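Local coordinates for protein thermospermine synthase (Medicago truncatula, PDB 6BQ6) that probably transfers an aminopropyl group from decarboxylated S-adenosylmethionine to spermidine, yielding the tetraamine thermospermine and methylthioadenosine, at residues B[89-94]-B[113-118]; B[104-109]-B[173-178]; B[121-126]-B[282-287]; B[128-133]-B[155-160]. One frame throughout, in Å; residues are numbered along the deposited sequence.

Interaction 1. Residues B[89-94]-B[113-118]; sequences ECLVHP and GSTARE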
loop_
_atom_site.group_PDB
_atom_site.type_symbol
_atom_site.label_atom_id
_atom_site.label_comp_id
_atom_site.label_asym_id
_atom_site.label_seq_id
_atom_site.Cartn_x
_atom_site.Cartn_y
_atom_site.Cartn_z
ATOM N N GLU B 89 9.145 -11.061 -28.217
ATOM C CA GLU B 89 8.783 -11.914 -29.351
ATOM C C GLU B 89 7.598 -11.362 -30.131
ATOM O O GLU B 89 7.623 -11.348 -31.357
ATOM C CB GLU B 89 8.458 -13.325 -28.921
ATOM C CG GLU B 89 9.681 -14.166 -28.553
ATOM C CD GLU B 89 9.347 -15.616 -28.286
ATOM O OE1 GLU B 89 8.230 -16.094 -28.639
ATOM O OE2 GLU B 89 10.232 -16.324 -27.735
ATOM N N CYS B 90 6.580 -10.873 -29.415
ATOM C CA CYS B 90 5.419 -10.242 -30.081
ATOM C C CYS B 90 5.774 -8.968 -30.830
ATOM O O CYS B 90 5.241 -8.751 -31.926
ATOM C CB CYS B 90 4.281 -9.943 -29.137
ATOM S SG CYS B 90 3.444 -11.439 -28.547
ATOM N N LEU B 91 6.662 -8.159 -30.272
ATOM C CA LEU B 91 7.078 -6.910 -30.899
ATOM C C LEU B 91 7.836 -7.166 -32.195
ATOM O O LEU B 91 7.656 -6.455 -33.162
ATOM C CB LEU B 91 7.977 -6.096 -29.999
ATOM C CG LEU B 91 8.647 -4.783 -30.512
ATOM C CD1 LEU B 91 7.561 -3.770 -30.904
ATOM C CD2 LEU B 91 9.606 -4.234 -29.518
ATOM N N VAL B 92 8.686 -8.190 -32.210
ATOM C CA VAL B 92 9.666 -8.417 -33.291
ATOM C C VAL B 92 9.257 -9.407 -34.357
ATOM O O VAL B 92 9.299 -9.104 -35.558
ATOM C CB VAL B 92 11.042 -8.821 -32.686
ATOM C CG1 VAL B 92 11.999 -9.316 -33.755
ATOM C CG2 VAL B 92 11.627 -7.621 -31.922
ATOM N N HIS B 93 8.824 -10.602 -33.947
ATOM C CA HIS B 93 8.725 -11.670 -34.932
ATOM C C HIS B 93 7.678 -11.549 -36.002
ATOM O O HIS B 93 7.987 -11.825 -37.173
ATOM C CB HIS B 93 8.726 -13.022 -34.246
ATOM C CG HIS B 93 9.955 -13.247 -33.451
ATOM N ND1 HIS B 93 11.207 -13.038 -33.985
ATOM C CD2 HIS B 93 10.163 -13.603 -32.166
ATOM C CE1 HIS B 93 12.123 -13.231 -33.071
ATOM N NE2 HIS B 93 11.523 -13.577 -31.955
ATOM N N PRO B 94 6.459 -11.119 -35.647
ATOM C CA PRO B 94 5.441 -10.995 -36.690
ATOM C C PRO B 94 5.897 -10.081 -37.838
ATOM O O PRO B 94 5.727 -10.445 -39.023
ATOM C CB PRO B 94 4.257 -10.416 -35.927
ATOM C CG PRO B 94 4.403 -10.974 -34.551
ATOM C CD PRO B 94 5.886 -10.906 -34.289
ATOM N N GLY B 113 18.103 -3.953 -24.921
ATOM C CA GLY B 113 18.800 -4.939 -25.699
ATOM C C GLY B 113 17.932 -6.112 -26.102
ATOM O O GLY B 113 18.368 -6.939 -26.895
ATOM N N SER B 114 16.722 -6.225 -25.531
ATOM C CA SER B 114 15.888 -7.369 -25.786
ATOM C C SER B 114 15.254 -7.406 -27.172
ATOM O O SER B 114 15.075 -8.445 -27.781
ATOM C CB SER B 114 14.846 -7.554 -24.699
ATOM O OG SER B 114 15.457 -7.695 -23.449
ATOM N N THR B 115 14.877 -6.231 -27.673
ATOM C CA THR B 115 14.397 -6.117 -29.014
ATOM C C THR B 115 15.483 -6.502 -29.993
ATOM O O THR B 115 15.233 -7.273 -30.890
ATOM C CB THR B 115 13.888 -4.699 -29.229
ATOM O OG1 THR B 115 12.793 -4.503 -28.328
ATOM C CG2 THR B 115 13.422 -4.476 -30.621
ATOM N N ALA B 116 16.668 -5.945 -29.794
ATOM C CA ALA B 116 17.815 -6.284 -30.599
ATOM C C ALA B 116 18.069 -7.809 -30.545
ATOM O O ALA B 116 18.291 -8.430 -31.569
ATOM C CB ALA B 116 19.044 -5.539 -30.127
ATOM N N ARG B 117 18.034 -8.366 -29.341
ATOM C CA ARG B 117 18.268 -9.808 -29.158
ATOM C C ARG B 117 17.331 -10.628 -30.054
ATOM O O ARG B 117 17.757 -11.550 -30.778
ATOM C CB ARG B 117 18.042 -10.189 -27.695
ATOM C CG ARG B 117 18.203 -11.666 -27.441
ATOM C CD ARG B 117 17.663 -11.985 -26.088
ATOM N NE ARG B 117 16.209 -11.944 -26.042
ATOM C CZ ARG B 117 15.477 -11.392 -25.078
ATOM N NH1 ARG B 117 16.033 -10.715 -24.077
ATOM N NH2 ARG B 117 14.131 -11.520 -25.119
ATOM N N GLU B 118 16.023 -10.315 -30.000
ATOM C CA GLU B 118 15.094 -11.074 -30.826
ATOM C C GLU B 118 15.313 -10.882 -32.337
ATOM O O GLU B 118 15.180 -11.801 -33.108
ATOM C CB GLU B 118 13.645 -10.762 -30.443
ATOM C CG GLU B 118 13.278 -11.205 -29.041
ATOM C CD GLU B 118 13.480 -12.716 -28.811
ATOM O OE1 GLU B 118 13.141 -13.546 -29.659
ATOM O OE2 GLU B 118 13.990 -13.081 -27.726
HETATM O O HOH W 1 12.756 -15.542 -26.799
#
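His93 and Glu118 meet at about a right angle, the imidazole and carboxylate planes 84° apart. NE2 of His93 donates to OE1 of Glu118 at 2.8 Å (157° at the hydrogen), the oxygen offering its anti lone pair. A bend of Glu118 at chi2 (-58°) swings OE1 to the edge of the His93 ring. Its other oxygen, OE2, is gripped side-on by NE and NH2 of Arg117, each 3.0 Å away, in a salt bridge, while OE1 also pairs with Arg121. CG of Glu89 lies 3.7 Å from Glu118 OE1, and one water donates to both Glu89 OE2 and Glu118 OE2; Glu89 is held by backbone N-H groups of Arg288, Tyr289 and Leu290. Val92 sets CG2 against CG2 of Thr115 at 3.8 Å, and the Leu91 side chain crosses that of Thr115 at about a right angle, CD2 3.4 Å from OG1. That hydroxyl is hydrogen-bonded to Asp181, the predicted proton acceptor. Replaced by an alanine, Glu118 would probably leave His93 NE2 without its acceptor and deprive Arg117 and Arg121 of a shared carboxylate, Arg117 keeping Glu84. Two buried carboxylates so close are likely to depend on the arginines and the bridging water to offset their mutual repulsion.

Interaction 2. Residues B[104-109]-B[173-178]; sequences NVFIMG and EKYDVI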
loop_
_atom_site.group_PDB
_atom_site.type_symbol
_atom_site.label_atom_id
_atom_site.label_comp_id
_atom_site.label_asym_id
_atom_site.label_seq_id
_atom_site.Cartn_x
_atom_site.Cartn_y
_atom_site.Cartn_z
ATOM N N ASN B 104 17.857 -5.296 -42.965
ATOM C CA ASN B 104 18.298 -4.088 -42.311
ATOM C C ASN B 104 17.129 -3.519 -41.506
ATOM O O ASN B 104 16.083 -3.199 -42.087
ATOM C CB ASN B 104 18.785 -3.100 -43.352
ATOM C CG ASN B 104 20.104 -3.539 -43.998
ATOM O OD1 ASN B 104 20.128 -4.216 -45.050
ATOM N ND2 ASN B 104 21.199 -3.204 -43.364
ATOM N N VAL B 105 17.316 -3.434 -40.185
ATOM C CA VAL B 105 16.275 -2.940 -39.291
ATOM C C VAL B 105 16.737 -1.826 -38.369
ATOM O O VAL B 105 17.850 -1.829 -37.864
ATOM C CB VAL B 105 15.696 -4.070 -38.429
ATOM C CG1 VAL B 105 16.772 -4.676 -37.556
ATOM C CG2 VAL B 105 14.574 -3.571 -37.535
ATOM N N PHE B 106 15.846 -0.873 -38.143
ATOM C CA PHE B 106 16.083 0.275 -37.276
ATOM C C PHE B 106 15.115 0.202 -36.092
ATOM O O PHE B 106 13.926 0.023 -36.308
ATOM C CB PHE B 106 15.810 1.549 -38.075
ATOM C CG PHE B 106 16.160 2.813 -37.368
ATOM C CD1 PHE B 106 15.240 3.455 -36.598
ATOM C CD2 PHE B 106 17.394 3.427 -37.590
ATOM C CE1 PHE B 106 15.548 4.634 -35.939
ATOM C CE2 PHE B 106 17.715 4.641 -36.971
ATOM C CZ PHE B 106 16.791 5.256 -36.162
ATOM N N ILE B 107 15.657 0.284 -34.889
ATOM C CA ILE B 107 14.832 0.323 -33.676
ATOM C C ILE B 107 14.734 1.766 -33.165
ATOM O O ILE B 107 15.768 2.369 -32.847
ATOM C CB ILE B 107 15.386 -0.514 -32.540
ATOM C CG1 ILE B 107 15.695 -1.965 -32.977
ATOM C CG2 ILE B 107 14.345 -0.522 -31.413
ATOM C CD1 ILE B 107 16.638 -2.697 -32.036
ATOM N N MET B 108 13.512 2.335 -33.061
ATOM C CA MET B 108 13.306 3.555 -32.327
ATOM C C MET B 108 13.139 3.212 -30.873
ATOM O O MET B 108 12.108 2.624 -30.501
ATOM C CB MET B 108 12.060 4.299 -32.840
ATOM C CG MET B 108 11.992 4.385 -34.345
ATOM S SD MET B 108 10.727 5.574 -34.821
ATOM C CE MET B 108 9.229 4.824 -34.218
ATOM N N GLY B 109 14.137 3.530 -30.059
ATOM C CA GLY B 109 14.137 3.217 -28.622
ATOM C C GLY B 109 14.813 1.902 -28.401
ATOM O O GLY B 109 15.913 1.674 -28.845
ATOM N N GLU B 173 19.654 6.277 -45.585
ATOM C CA GLU B 173 19.530 4.836 -45.471
ATOM C C GLU B 173 18.074 4.445 -45.184
ATOM O O GLU B 173 17.392 5.099 -44.398
ATOM C CB GLU B 173 20.399 4.270 -44.369
ATOM C CG GLU B 173 20.201 2.748 -44.263
ATOM C CD GLU B 173 21.391 1.966 -43.725
ATOM O OE1 GLU B 173 22.457 2.579 -43.499
ATOM O OE2 GLU B 173 21.226 0.717 -43.534
ATOM N N LYS B 174 17.645 3.384 -45.845
ATOM C CA LYS B 174 16.312 2.856 -45.684
ATOM C C LYS B 174 16.402 1.470 -45.083
ATOM O O LYS B 174 17.439 0.822 -45.112
ATOM C CB LYS B 174 15.582 2.825 -47.009
ATOM C CG LYS B 174 15.523 4.196 -47.718
ATOM C CD LYS B 174 14.453 4.160 -48.799
ATOM C CE LYS B 174 14.354 5.480 -49.521
ATOM N NZ LYS B 174 15.395 5.501 -50.544
ATOM N N TYR B 175 15.281 1.008 -44.536
ATOM C CA TYR B 175 15.262 -0.217 -43.766
ATOM C C TYR B 175 14.114 -1.098 -44.196
ATOM O O TYR B 175 13.012 -0.601 -44.567
ATOM C CB TYR B 175 15.055 0.142 -42.257
ATOM C CG TYR B 175 16.220 0.906 -41.747
ATOM C CD1 TYR B 175 17.356 0.238 -41.330
ATOM C CD2 TYR B 175 16.227 2.292 -41.753
ATOM C CE1 TYR B 175 18.471 0.919 -40.872
ATOM C CE2 TYR B 175 17.361 2.981 -41.338
ATOM C CZ TYR B 175 18.460 2.281 -40.902
ATOM O OH TYR B 175 19.564 2.996 -40.473
ATOM N N ASP B 176 14.331 -2.416 -44.085
ATOM C CA ASP B 176 13.269 -3.397 -44.320
ATOM C C ASP B 176 12.205 -3.399 -43.253
ATOM O O ASP B 176 11.021 -3.558 -43.554
ATOM C CB ASP B 176 13.886 -4.795 -44.464
ATOM C CG ASP B 176 14.840 -4.875 -45.652
ATOM O OD1 ASP B 176 14.405 -4.513 -46.760
ATOM O OD2 ASP B 176 15.991 -5.310 -45.462
ATOM N N VAL B 177 12.612 -3.222 -41.999
ATOM C CA VAL B 177 11.627 -3.129 -40.901
ATOM C C VAL B 177 12.102 -1.985 -40.011
ATOM O O VAL B 177 13.306 -1.803 -39.826
ATOM C CB VAL B 177 11.523 -4.456 -40.074
ATOM C CG1 VAL B 177 10.511 -4.335 -38.961
ATOM C CG2 VAL B 177 11.124 -5.629 -40.941
ATOM N N ILE B 178 11.157 -1.189 -39.503
ATOM C CA ILE B 178 11.457 -0.210 -38.449
ATOM C C ILE B 178 10.534 -0.582 -37.283
ATOM O O ILE B 178 9.314 -0.868 -37.443
ATOM C CB ILE B 178 11.199 1.235 -38.925
ATOM C CG1 ILE B 178 12.202 1.576 -40.020
ATOM C CG2 ILE B 178 11.370 2.226 -37.774
ATOM C CD1 ILE B 178 11.912 2.868 -40.746
HETATM O O HOH W 2 18.041 -4.214 -46.928
#
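Asp176 N donates to Asn104 O at 2.8 Å, and Asp176 OD2 takes the N-H of Asn104 at 3.1 Å, so backbone and carboxylate together clasp one residue where the chain turns a corner. The donor stands somewhat out of the carboxylate plane; the same oxygen also accepts from Lys103 N. Val177 N adds a weak bond to Asn104 O. Beyond the corner Phe106 N donates to Val177 O at 3.2 Å (159° at the hydrogen), in parallel pairing. Packing spreads out from here. CB of Phe106 sits squarely over the Tyr175 ring, 3.6 Å from its centroid, a CH-pi contact. With CG anti to the backbone N (chi1 -173°), the Phe106 ring inclines at 53° to that of Tyr175 and brings CD2 to 3.6 Å from Tyr175 OH. Phe106 CB also meets Ile178 CG1 at 4.1 Å, while Met108 CG touches Ile178 CG2. On the other face Val105 CG2, in one of two modelled positions, approaches Val177 CB, also at 4.1 Å. Strands 104-107 and 175-181 are adjacent parallel strands of the mixed central sheet in the Rossmann-like fold shared by spermidine/spermine synthases; Met108 comes close to Ala164 of the adenosine site.

Interaction 3. Residues B[121-126]-B[282-287]; sequences RHKTID and RIIEEN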
loop_
_atom_site.group_PDB
_atom_site.type_symbol
_atom_site.label_atom_id
_atom_site.label_comp_id
_atom_site.label_asym_id
_atom_site.label_seq_id
_atom_site.Cartn_x
_atom_site.Cartn_y
_atom_site.Cartn_z
ATOM N N ARG B 121 18.156 -13.035 -33.714
ATOM C CA ARG B 121 17.814 -14.434 -33.946
ATOM C C ARG B 121 17.475 -14.744 -35.387
ATOM O O ARG B 121 17.479 -15.897 -35.755
ATOM C CB ARG B 121 16.682 -14.900 -33.022
ATOM C CG ARG B 121 17.091 -14.855 -31.553
ATOM C CD ARG B 121 15.945 -15.252 -30.614
ATOM N NE ARG B 121 15.431 -16.582 -30.921
ATOM C CZ ARG B 121 14.166 -16.990 -30.778
ATOM N NH1 ARG B 121 13.209 -16.190 -30.366
ATOM N NH2 ARG B 121 13.851 -18.214 -31.111
ATOM N N HIS B 122 17.125 -13.737 -36.191
ATOM C CA HIS B 122 16.813 -13.947 -37.584
ATOM C C HIS B 122 18.054 -14.065 -38.417
ATOM O O HIS B 122 18.825 -13.130 -38.514
ATOM C CB HIS B 122 15.936 -12.808 -38.069
ATOM C CG HIS B 122 14.527 -12.928 -37.599
ATOM N ND1 HIS B 122 13.504 -13.289 -38.443
ATOM C CD2 HIS B 122 13.962 -12.690 -36.387
ATOM C CE1 HIS B 122 12.363 -13.305 -37.769
ATOM N NE2 HIS B 122 12.618 -12.957 -36.521
ATOM N N LYS B 123 18.216 -15.205 -39.096
ATOM C CA LYS B 123 19.407 -15.371 -39.935
ATOM C C LYS B 123 19.482 -14.467 -41.145
ATOM O O LYS B 123 20.582 -14.259 -41.659
ATOM C CB LYS B 123 19.563 -16.850 -40.352
ATOM C CG LYS B 123 19.910 -17.683 -39.162
ATOM C CD LYS B 123 19.885 -19.172 -39.477
ATOM C CE LYS B 123 18.473 -19.702 -39.660
ATOM N NZ LYS B 123 18.463 -21.215 -39.663
ATOM N N THR B 124 18.342 -13.926 -41.601
ATOM C CA THR B 124 18.343 -12.996 -42.724
ATOM C C THR B 124 19.014 -11.655 -42.409
ATOM O O THR B 124 19.482 -10.921 -43.309
ATOM C CB THR B 124 16.891 -12.741 -43.229
ATOM O OG1 THR B 124 16.096 -12.176 -42.178
ATOM C CG2 THR B 124 16.220 -14.042 -43.642
ATOM N N ILE B 125 19.036 -11.292 -41.134
ATOM C CA ILE B 125 19.440 -9.981 -40.696
ATOM C C ILE B 125 20.942 -9.801 -40.844
ATOM O O ILE B 125 21.726 -10.614 -40.351
ATOM C CB ILE B 125 18.992 -9.720 -39.212
ATOM C CG1 ILE B 125 17.447 -9.591 -39.142
ATOM C CG2 ILE B 125 19.686 -8.530 -38.581
ATOM C CD1 ILE B 125 16.920 -8.317 -39.727
ATOM N N ASP B 126 21.307 -8.698 -41.475
ATOM C CA ASP B 126 22.702 -8.235 -41.619
ATOM C C ASP B 126 23.053 -7.023 -40.731
ATOM O O ASP B 126 24.220 -6.854 -40.342
ATOM C CB ASP B 126 22.953 -7.870 -43.087
ATOM C CG ASP B 126 22.905 -9.070 -44.020
ATOM O OD1 ASP B 126 23.186 -10.238 -43.591
ATOM O OD2 ASP B 126 22.649 -8.858 -45.224
ATOM N N ARG B 282 13.961 -19.466 -40.620
ATOM C CA ARG B 282 14.671 -18.206 -40.463
ATOM C C ARG B 282 15.163 -17.853 -39.076
ATOM O O ARG B 282 16.139 -17.133 -38.921
ATOM C CB ARG B 282 13.778 -17.077 -40.893
ATOM C CG ARG B 282 13.383 -17.090 -42.333
ATOM C CD ARG B 282 12.674 -15.791 -42.486
ATOM N NE ARG B 282 11.812 -15.675 -43.603
ATOM C CZ ARG B 282 11.123 -14.564 -43.869
ATOM N NH1 ARG B 282 10.296 -14.506 -44.891
ATOM N NH2 ARG B 282 11.239 -13.510 -43.066
ATOM N N ILE B 283 14.491 -18.372 -38.059
ATOM C CA ILE B 283 14.814 -17.973 -36.708
ATOM C C ILE B 283 15.625 -19.063 -36.026
ATOM O O ILE B 283 15.244 -20.254 -36.046
ATOM C CB ILE B 283 13.539 -17.724 -35.898
ATOM C CG1 ILE B 283 12.734 -16.578 -36.507
ATOM C CG2 ILE B 283 13.923 -17.477 -34.442
ATOM C CD1 ILE B 283 11.394 -16.336 -35.783
ATOM N N ILE B 284 16.720 -18.649 -35.424
ATOM C CA ILE B 284 17.604 -19.505 -34.596
ATOM C C ILE B 284 16.887 -19.886 -33.299
ATOM O O ILE B 284 16.345 -19.014 -32.607
ATOM C CB ILE B 284 18.918 -18.753 -34.262
ATOM C CG1 ILE B 284 19.693 -18.452 -35.549
ATOM C CG2 ILE B 284 19.815 -19.535 -33.297
ATOM C CD1 ILE B 284 20.867 -17.498 -35.332
ATOM N N GLU B 285 16.870 -21.182 -32.975
ATOM C CA GLU B 285 16.144 -21.704 -31.801
ATOM C C GLU B 285 14.615 -21.512 -31.875
ATOM O O GLU B 285 14.071 -20.810 -32.730
ATOM C CB GLU B 285 16.691 -21.132 -30.494
ATOM C CG GLU B 285 18.123 -21.533 -30.201
ATOM C CD GLU B 285 18.485 -21.377 -28.733
ATOM O OE1 GLU B 285 19.157 -20.367 -28.409
ATOM O OE2 GLU B 285 18.094 -22.253 -27.908
ATOM N N GLU B 286 13.932 -22.205 -30.975
ATOM C CA GLU B 286 12.481 -22.190 -30.911
ATOM C C GLU B 286 12.046 -20.960 -30.153
ATOM O O GLU B 286 12.586 -20.676 -29.105
ATOM C CB GLU B 286 11.971 -23.401 -30.136
ATOM C CG GLU B 286 11.767 -24.627 -30.996
ATOM C CD GLU B 286 10.312 -24.714 -31.445
ATOM O OE1 GLU B 286 10.066 -24.310 -32.612
ATOM O OE2 GLU B 286 9.424 -25.142 -30.622
ATOM N N ASN B 287 11.039 -20.277 -30.668
ATOM C CA ASN B 287 10.341 -19.246 -29.886
ATOM C C ASN B 287 9.674 -19.877 -28.678
ATOM O O ASN B 287 9.265 -21.042 -28.723
ATOM C CB ASN B 287 9.271 -18.567 -30.734
ATOM C CG ASN B 287 9.852 -17.628 -31.771
ATOM O OD1 ASN B 287 11.010 -17.276 -31.713
ATOM N ND2 ASN B 287 9.025 -17.175 -32.693
HETATM O O HOH W 3 13.612 -13.188 -41.197
#
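Arg282, at the end of its helix, accepts the N-H of Lys123 on its carbonyl O at 2.8 Å (174°). Extended, its side chain gives NH1 to His99 O and NH2 to a water shared with His122 ND1 and Thr124 OG1, the latter bonded to Pro102 O. Ile283 touches two flat groups: CG1 lies over the His122 ring, 3.7 Å from its centroid, and CG2 over one face of the Arg121 guanidinium, 3.4 Å from NH2. Ile284 N closes on Arg121 O at 2.9 Å, and its CG1 packs on Lys123 CG. In return Ile284 O takes both NE (3.1 Å) and NH2 (3.0 Å) of Arg121, a side-on grip allowed by the bend at chi3 (57°). Glu285 O adds a weak bond to NH2, Glu286 pairs with Lys303 of the second subunit, and Asn287 OD1 bonds weakly to Arg121 NH1 at 2.8 Å, its amide turned 74° from the guanidinium. A methionine in place of Arg121 would probably leave the carbonyl of Ile284 without these donors and cost Glu118 one of its two arginine partners. The turn after helix 114-120 thus rests on the link between helices 272-282 and 292-298, His122 and Arg121 reaching His93 on helix 84-98.

Interaction 4. Residues B[128-133]-B[155-160]; sequences VVMCDI and SRLEVV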
loop_
_atom_site.group_PDB
_atom_site.type_symbol
_atom_site.label_atom_id
_atom_site.label_comp_id
_atom_site.label_asym_id
_atom_site.label_seq_id
_atom_site.Cartn_x
_atom_site.Cartn_y
_atom_site.Cartn_z
ATOM N N VAL B 128 21.353 -4.304 -37.566
ATOM C CA VAL B 128 20.346 -3.696 -36.645
ATOM C C VAL B 128 20.933 -2.399 -36.074
ATOM O O VAL B 128 22.061 -2.353 -35.558
ATOM C CB VAL B 128 19.990 -4.610 -35.468
ATOM C CG1 VAL B 128 19.026 -3.936 -34.491
ATOM C CG2 VAL B 128 19.437 -5.966 -35.904
ATOM N N VAL B 129 20.191 -1.325 -36.216
ATOM C CA VAL B 129 20.514 -0.072 -35.581
ATOM C C VAL B 129 19.560 0.169 -34.442
ATOM O O VAL B 129 18.356 0.168 -34.691
ATOM C CB VAL B 129 20.384 1.108 -36.574
ATOM C CG1 VAL B 129 20.754 2.421 -35.881
ATOM C CG2 VAL B 129 21.266 0.904 -37.768
ATOM N N MET B 130 20.074 0.404 -33.232
ATOM C CA MET B 130 19.274 0.681 -32.040
ATOM C C MET B 130 19.486 2.144 -31.760
ATOM O O MET B 130 20.631 2.543 -31.487
ATOM C CB MET B 130 19.704 -0.136 -30.841
ATOM C CG MET B 130 18.886 0.111 -29.564
ATOM S SD MET B 130 19.799 -0.294 -28.042
ATOM C CE MET B 130 20.297 -1.928 -28.493
ATOM N N CYS B 131 18.415 2.934 -31.898
ATOM C CA CYS B 131 18.485 4.366 -31.706
ATOM C C CYS B 131 17.669 4.846 -30.481
ATOM O O CYS B 131 16.444 4.905 -30.521
ATOM C CB CYS B 131 18.079 5.080 -32.986
ATOM S SG CYS B 131 18.207 6.890 -32.904
ATOM N N ASP B 132 18.380 5.114 -29.384
ATOM C CA ASP B 132 17.768 5.406 -28.075
ATOM C C ASP B 132 18.325 6.714 -27.613
ATOM O O ASP B 132 19.485 7.001 -27.852
ATOM C CB ASP B 132 18.064 4.293 -27.046
ATOM C CG ASP B 132 17.140 4.344 -25.807
ATOM O OD1 ASP B 132 17.239 5.261 -24.926
ATOM O OD2 ASP B 132 16.264 3.453 -25.705
ATOM N N ILE B 133 17.496 7.490 -26.942
ATOM C CA ILE B 133 17.908 8.814 -26.547
ATOM C C ILE B 133 18.743 8.788 -25.264
ATOM O O ILE B 133 19.472 9.714 -25.020
ATOM C CB ILE B 133 16.707 9.748 -26.454
ATOM C CG1 ILE B 133 17.176 11.175 -26.671
ATOM C CG2 ILE B 133 15.922 9.524 -25.158
ATOM C CD1 ILE B 133 16.106 12.097 -27.210
ATOM N N SER B 155 28.275 -8.237 -33.921
ATOM C CA SER B 155 28.843 -7.285 -34.858
ATOM C C SER B 155 27.809 -6.655 -35.769
ATOM O O SER B 155 28.111 -5.619 -36.391
ATOM C CB SER B 155 29.934 -7.963 -35.740
ATOM O OG SER B 155 29.346 -9.016 -36.457
ATOM N N ARG B 156 26.611 -7.259 -35.855
ATOM C CA ARG B 156 25.557 -6.708 -36.681
ATOM C C ARG B 156 24.843 -5.545 -36.020
ATOM O O ARG B 156 24.095 -4.854 -36.702
ATOM C CB ARG B 156 24.576 -7.800 -37.037
ATOM C CG ARG B 156 25.140 -8.878 -37.963
ATOM C CD ARG B 156 24.087 -9.933 -38.221
ATOM N NE ARG B 156 23.836 -10.705 -37.006
ATOM C CZ ARG B 156 22.799 -11.498 -36.790
ATOM N NH1 ARG B 156 21.876 -11.705 -37.701
ATOM N NH2 ARG B 156 22.699 -12.119 -35.641
ATOM N N LEU B 157 25.056 -5.350 -34.718
ATOM C CA LEU B 157 24.377 -4.288 -33.947
ATOM C C LEU B 157 25.162 -2.983 -33.907
ATOM O O LEU B 157 26.355 -2.978 -33.607
ATOM C CB LEU B 157 24.101 -4.761 -32.526
ATOM C CG LEU B 157 23.350 -3.793 -31.592
ATOM C CD1 LEU B 157 21.990 -3.445 -32.161
ATOM C CD2 LEU B 157 23.254 -4.414 -30.224
ATOM N N GLU B 158 24.489 -1.888 -34.257
ATOM C CA GLU B 158 25.015 -0.541 -34.064
ATOM C C GLU B 158 24.083 0.211 -33.095
ATOM O O GLU B 158 22.878 0.284 -33.337
ATOM C CB GLU B 158 25.067 0.217 -35.378
ATOM C CG GLU B 158 25.662 1.634 -35.202
ATOM C CD GLU B 158 25.795 2.470 -36.459
ATOM O OE1 GLU B 158 25.516 1.956 -37.571
ATOM O OE2 GLU B 158 26.198 3.664 -36.319
ATOM N N VAL B 159 24.655 0.783 -32.028
ATOM C CA VAL B 159 23.924 1.604 -31.084
ATOM C C VAL B 159 24.196 3.066 -31.454
ATOM O O VAL B 159 25.340 3.487 -31.609
ATOM C CB VAL B 159 24.362 1.284 -29.637
ATOM C CG1 VAL B 159 23.672 2.230 -28.658
ATOM C CG2 VAL B 159 24.094 -0.161 -29.297
ATOM N N VAL B 160 23.126 3.829 -31.639
ATOM C CA VAL B 160 23.192 5.253 -31.903
ATOM C C VAL B 160 22.437 5.941 -30.795
ATOM O O VAL B 160 21.331 5.526 -30.449
ATOM C CB VAL B 160 22.573 5.624 -33.254
ATOM C CG1 VAL B 160 22.494 7.137 -33.420
ATOM C CG2 VAL B 160 23.373 5.029 -34.402
#
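Val128 N donates to Arg156 O at 2.9 Å, and Val128 O receives Glu158 N at 2.8 Å, which sets the parallel register: Val128 beside Leu157, Val129 beside Glu158, and onward one by one. CG1 of Val128, anti to its own nitrogen (chi1 176°), touches CD1 of Leu157 at 3.8 Å, the two side chains oblique to each other, on the face of the sheet covered by helix 114-120. There Leu119 and Leu120 pack on Val128, and Ala116 on Leu157. Val129 points to the other face, where its CG1 leans diagonally on Val160 CG2 at 4.0 Å. The strands cross at -19°, axes 4.7 Å apart, a gentle twist. They form the edge of the Rossmann-like sheet, strand 157-161 being outermost within this chain and strand 104-107 lying on the inner side of 127-132. Helices 135-144 and 149-153 connect the two strands, a beta-alpha-beta crossover. Met130 uses both backbone polar atoms, its N on Glu158 O and its O on Val160 N. A bend at chi3 (-52°) carries its CE back to Leu157 CD2 (4.2 Å) and to CG2 of Val159, so the thioether end rests on two residues of the edge strand. Cys131 turns to the face of Val129, setting SG 4.3 Å from Val160 CG1; Glu167 of helix 164-169 touches both residues. Asp132 N makes the final bond, to Val160 O, while its carboxylate leads away to accept from Asp134 N. This aspartate binds adenosine in a structure of this protein, and its side chain lies about 5 Å from the thermospermine bound here.

In the fold
From the N terminus, helix 84-98 comes first; interaction 1 closes a short loop by bringing helix 114-120 back against it. Strand 104-107 lies within that loop and pairs with strand 175-181 in interaction 2, so interactions 1 and 2 cross, Ile107 packing against Thr115 where they meet. The turn 121-126 opens the longest closure, interaction 3, which returns only at 282-287; it crosses interaction 2 and follows interaction 1 in series, joined to it by His93 and His122. Interaction 4 closes the 128-133 to 155-160 crossover, nested inside both interactions 2 and 3. Backbone bonds from Ile107 and Gly109 to strand 127-132 merge interactions 2 and 4 into one sheet.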